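Local coordinates for polycomb protein Sfmbt (Drosophila melanogaster, PDB 5J8Y) that binds the SAM domain of Polycomb protein Scm through its own SAM domain, a link through which PhoRC is thought to bring PRC1 to Polycomb response elements, at residues I48-L51 against L52-V56; D7-N10 against V11-S15. All coordinates share one frame; numbering follows the deposited sequence.

Contact 1: I48-L51 against L52-V56; sequences IMPL and LGMKV
Met49 O accepts two backbone bonds from the residues that turn away from the helix, Met54 N at 2.8 Å and Leu52 N at 3.1 Å, which approach from opposite faces of its carbonyl plane, both well out of it. Over this turn the side chain of Met54 folds back: bent at chi2 and chi3, it lays SD against the proline ring, 4.0 Å from Pro50 CB, and its thioether also borders Met49 CB. Met49 bends likewise at both outer torsions, which carries its methyl CE under the returning backbone, 3.3 Å from Met54 C, and on to Val56 CG2 at 3.9 Å. A longer, weak bond from Gly53 N to Pro50 O (3.4 Å) joins the one from Met54 N to Met49 O in a Schellman motif, with Gly53, at positive phi, as the C-prime residue that ends helix 45-51. In SAM domains this is the approach to the long C-terminal helix, here 56-71, with Lys55 as its N-cap residue. Leu52 lies alongside Ile48, the two pointing the same way with CD1 3.9 Å from Ile48 CG2, and both pack on helix 56-71, at Ile62 and Ala59 respectively. The Scm chain meets this turn: His35 ND1 of Scm is hydrogen-bonded to Val56 N, and Tyr53 of Scm packs on Met54.

Contact 2: D7-N10 against V11-S15; sequences DTWN and VYDVS
With chi1 at 58°, Asn10 holds its amide between its own backbone N and carbonyl carbon, so that OD1 faces the first turn of the helix, while Asp13, its CG turned to the side of its backbone N (chi1 -77°), sends the carboxylate back to meet it. The exchange is reciprocal. Asp13 N gives its hydrogen to Asn10 OD1 at 2.7 Å, nearly in line with the side-chain C=O, and Asn10 N gives its own to the anti lone pair of Asp13 OD2, also at 2.7 Å. Together they form a capping box at the start of helix 11-20, with Asn10 as N-cap; the carboxylate, beside the positive end of the helix dipole, is probably stabilised as the anion. The regular helical bond from Val14 N to Asn10 O (3.1 Å) follows. Trp9 packs closely on the CB of Asp13, its indole plane 32° from the carboxylate, and the ring edge at CE3 reaches Val14 CG2 at 4.2 Å. The indole also meets the ring of Phe17 further along helix 11-20, and Trp9 is backbone-bonded to Gly37 at the start of helix 37-40, while Val11 and Val14 rest on Ser31 and Phe30 of helix 27-32.

The two contacts mark opposite ends of helices within one SAM domain: contact 2 opens helix 11-20, whereas contact 1 closes helix 45-51 and leads into helix 56-71. They lie on opposite sides of the chain's centre, with centres about 20 Å apart and no touch between them. Their chemistry differs accordingly. Contact 2, at the surface, relies on polar side chains that bond to backbone NH groups, whereas contact 1, partly buried, uses backbone carbonyls for its bonds and apolar side chains for its packing. Contact 1 borders the Scm chain; contact 2 touches no other protein chain of the assembly. Both lean on helix 27-32, through Leu51 in one and Val14 in the other, each against Phe30.

Contact 1: I48-L51 against L52-V56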
loop_
_atom_site.group_PDB
_atom_site.type_symbol
_atom_site.label_atom_id
_atom_site.label_comp_id
_atom_site.label_asym_id
_atom_site.label_seq_id
_atom_site.Cartn_x
_atom_site.Cartn_y
_atom_site.Cartn_z
ATOM N N ILE C 48 5.584 8.979 -3.608
ATOM C CA ILE C 48 5.924 7.910 -2.678
ATOM C C ILE C 48 6.354 6.635 -3.405
ATOM O O ILE C 48 7.129 5.845 -2.866
ATOM C CB ILE C 48 4.724 7.618 -1.739
ATOM C CG1 ILE C 48 4.589 8.750 -0.718
ATOM C CG2 ILE C 48 4.882 6.285 -1.009
ATOM C CD1 ILE C 48 3.267 8.775 0.018
ATOM N N MET C 49 5.878 6.478 -4.632
ATOM C CA MET C 49 6.109 5.254 -5.393
ATOM C C MET C 49 7.613 5.015 -5.637
ATOM O O MET C 49 8.129 4.009 -5.234
ATOM C CB MET C 49 5.333 5.255 -6.687
ATOM C CG MET C 49 3.891 4.821 -6.558
ATOM S SD MET C 49 3.628 3.219 -5.783
ATOM C CE MET C 49 4.471 2.137 -6.919
ATOM N N PRO C 50 8.321 5.967 -6.234
ATOM C CA PRO C 50 9.762 5.770 -6.439
ATOM C C PRO C 50 10.573 5.788 -5.142
ATOM O O PRO C 50 11.653 5.200 -5.108
ATOM C CB PRO C 50 10.155 6.945 -7.342
ATOM C CG PRO C 50 9.105 7.972 -7.121
ATOM C CD PRO C 50 7.843 7.209 -6.865
ATOM N N LEU C 51 10.090 6.404 -4.079
ATOM C CA LEU C 51 10.784 6.414 -2.810
ATOM C C LEU C 51 10.744 5.067 -2.171
ATOM O O LEU C 51 11.426 4.858 -1.231
ATOM C CB LEU C 51 10.201 7.402 -1.805
ATOM C CG LEU C 51 10.731 8.823 -1.719
ATOM C CD1 LEU C 51 10.155 9.570 -0.550
ATOM C CD2 LEU C 51 12.247 8.894 -1.664
ATOM N N LEU C 52 9.910 4.178 -2.664
ATOM C CA LEU C 52 9.810 2.829 -2.116
ATOM C C LEU C 52 9.994 1.765 -3.196
ATOM O O LEU C 52 9.423 0.680 -3.113
ATOM C CB LEU C 52 8.461 2.642 -1.421
ATOM C CG LEU C 52 8.151 3.605 -0.272
ATOM C CD1 LEU C 52 6.830 3.235 0.339
ATOM C CD2 LEU C 52 9.231 3.590 0.790
ATOM N N GLY C 53 10.793 2.088 -4.207
ATOM C CA GLY C 53 11.162 1.126 -5.231
ATOM C C GLY C 53 10.003 0.692 -6.106
ATOM O O GLY C 53 9.956 -0.450 -6.563
ATOM N N MET C 54 9.068 1.603 -6.337
ATOM C CA MET C 54 7.931 1.349 -7.190
ATOM C C MET C 54 7.093 0.168 -6.685
ATOM O O MET C 54 6.524 -0.562 -7.456
ATOM C CB MET C 54 8.371 1.112 -8.637
ATOM C CG MET C 54 9.081 2.294 -9.295
ATOM S SD MET C 54 8.268 3.889 -9.126
ATOM C CE MET C 54 6.890 3.658 -10.229
ATOM N N LYS C 55 7.029 -0.002 -5.382
ATOM C CA LYS C 55 6.227 -1.056 -4.767
ATOM C C LYS C 55 4.925 -0.487 -4.208
ATOM O O LYS C 55 4.942 0.393 -3.350
ATOM C CB LYS C 55 7.020 -1.752 -3.659
ATOM C CG LYS C 55 8.209 -2.551 -4.164
ATOM C CD LYS C 55 9.057 -3.077 -3.019
ATOM C CE LYS C 55 9.884 -4.275 -3.455
ATOM N NZ LYS C 55 11.052 -4.503 -2.562
ATOM N N VAL C 56 3.810 -0.983 -4.717
ATOM C CA VAL C 56 2.493 -0.481 -4.364
ATOM C C VAL C 56 2.119 -0.720 -2.893
ATOM O O VAL C 56 1.590 0.151 -2.248
ATOM C CB VAL C 56 1.408 -1.078 -5.290
ATOM C CG1 VAL C 56 -0.006 -0.796 -4.787
ATOM C CG2 VAL C 56 1.578 -0.530 -6.677
#

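Contact 2: D7-N10 against V11-S15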
loop_
_atom_site.group_PDB
_atom_site.type_symbol
_atom_site.label_atom_id
_atom_site.label_comp_id
_atom_site.label_asym_id
_atom_site.label_seq_id
_atom_site.Cartn_x
_atom_site.Cartn_y
_atom_site.Cartn_z
ATOM N N ASP C 7 4.819 19.750 10.756
ATOM C CA ASP C 7 5.437 20.777 9.951
ATOM C C ASP C 7 6.746 21.246 10.578
ATOM O O ASP C 7 7.527 21.755 9.923
ATOM C CB ASP C 7 4.518 21.956 9.647
ATOM C CG ASP C 7 3.802 22.476 10.836
ATOM O OD1 ASP C 7 4.273 22.312 11.948
ATOM O OD2 ASP C 7 2.769 23.119 10.637
ATOM N N THR C 8 6.954 21.017 11.854
ATOM C CA THR C 8 8.238 21.356 12.483
ATOM C C THR C 8 9.304 20.257 12.295
ATOM O O THR C 8 10.478 20.504 12.387
ATOM C CB THR C 8 8.062 21.627 13.978
ATOM O OG1 THR C 8 7.752 20.413 14.644
ATOM C CG2 THR C 8 6.992 22.667 14.215
ATOM N N TRP C 9 8.870 19.039 12.026
ATOM C CA TRP C 9 9.785 17.903 11.970
ATOM C C TRP C 9 10.944 18.038 10.953
ATOM O O TRP C 9 10.756 18.454 9.840
ATOM C CB TRP C 9 9.020 16.650 11.566
ATOM C CG TRP C 9 8.012 16.062 12.554
ATOM C CD1 TRP C 9 7.665 16.511 13.797
ATOM C CD2 TRP C 9 7.224 14.911 12.318
ATOM N NE1 TRP C 9 6.708 15.696 14.345
ATOM C CE2 TRP C 9 6.429 14.699 13.453
ATOM C CE3 TRP C 9 7.116 14.034 11.251
ATOM C CZ2 TRP C 9 5.538 13.661 13.533
ATOM C CZ3 TRP C 9 6.266 13.018 11.343
ATOM C CH2 TRP C 9 5.487 12.818 12.480
ATOM N N ASN C 10 12.144 17.649 11.356
ATOM C CA ASN C 10 13.276 17.486 10.437
ATOM C C ASN C 10 13.381 16.045 9.909
ATOM O O ASN C 10 12.520 15.259 10.170
ATOM C CB ASN C 10 14.593 17.906 11.086
ATOM C CG ASN C 10 14.881 17.138 12.344
ATOM O OD1 ASN C 10 14.517 15.986 12.475
ATOM N ND2 ASN C 10 15.544 17.789 13.283
ATOM N N VAL C 11 14.470 15.736 9.200
ATOM C CA VAL C 11 14.683 14.441 8.595
ATOM C C VAL C 11 14.713 13.356 9.663
ATOM O O VAL C 11 14.167 12.286 9.484
ATOM C CB VAL C 11 16.026 14.328 7.825
ATOM C CG1 VAL C 11 16.105 12.970 7.183
ATOM C CG2 VAL C 11 16.187 15.388 6.763
ATOM N N TYR C 12 15.369 13.650 10.774
ATOM C CA TYR C 12 15.409 12.740 11.910
ATOM C C TYR C 12 14.037 12.535 12.510
ATOM O O TYR C 12 13.715 11.463 12.959
ATOM C CB TYR C 12 16.428 13.184 12.961
ATOM C CG TYR C 12 16.522 12.257 14.162
ATOM C CD1 TYR C 12 17.360 11.161 14.164
ATOM C CD2 TYR C 12 15.788 12.500 15.293
ATOM C CE1 TYR C 12 17.441 10.343 15.258
ATOM C CE2 TYR C 12 15.860 11.699 16.378
ATOM C CZ TYR C 12 16.682 10.624 16.360
ATOM O OH TYR C 12 16.722 9.839 17.449
ATOM N N ASP C 13 13.237 13.576 12.552
ATOM C CA ASP C 13 11.891 13.453 13.084
ATOM C C ASP C 13 11.086 12.419 12.222
ATOM O O ASP C 13 10.415 11.580 12.735
ATOM C CB ASP C 13 11.203 14.807 13.070
ATOM C CG ASP C 13 11.658 15.736 14.214
ATOM O OD1 ASP C 13 11.570 15.342 15.380
ATOM O OD2 ASP C 13 12.071 16.844 13.910
ATOM N N VAL C 14 11.222 12.496 10.907
ATOM C CA VAL C 14 10.523 11.606 9.981
ATOM C C VAL C 14 10.985 10.149 10.166
ATOM O O VAL C 14 10.209 9.224 10.103
ATOM C CB VAL C 14 10.698 12.095 8.523
ATOM C CG1 VAL C 14 10.084 11.134 7.539
ATOM C CG2 VAL C 14 10.092 13.485 8.335
ATOM N N SER C 15 12.263 9.962 10.430
ATOM C CA SER C 15 12.810 8.620 10.606
ATOM C C SER C 15 12.200 7.932 11.822
ATOM O O SER C 15 11.817 6.763 11.754
ATOM C CB SER C 15 14.332 8.674 10.746
ATOM O OG SER C 15 14.948 8.917 9.493
#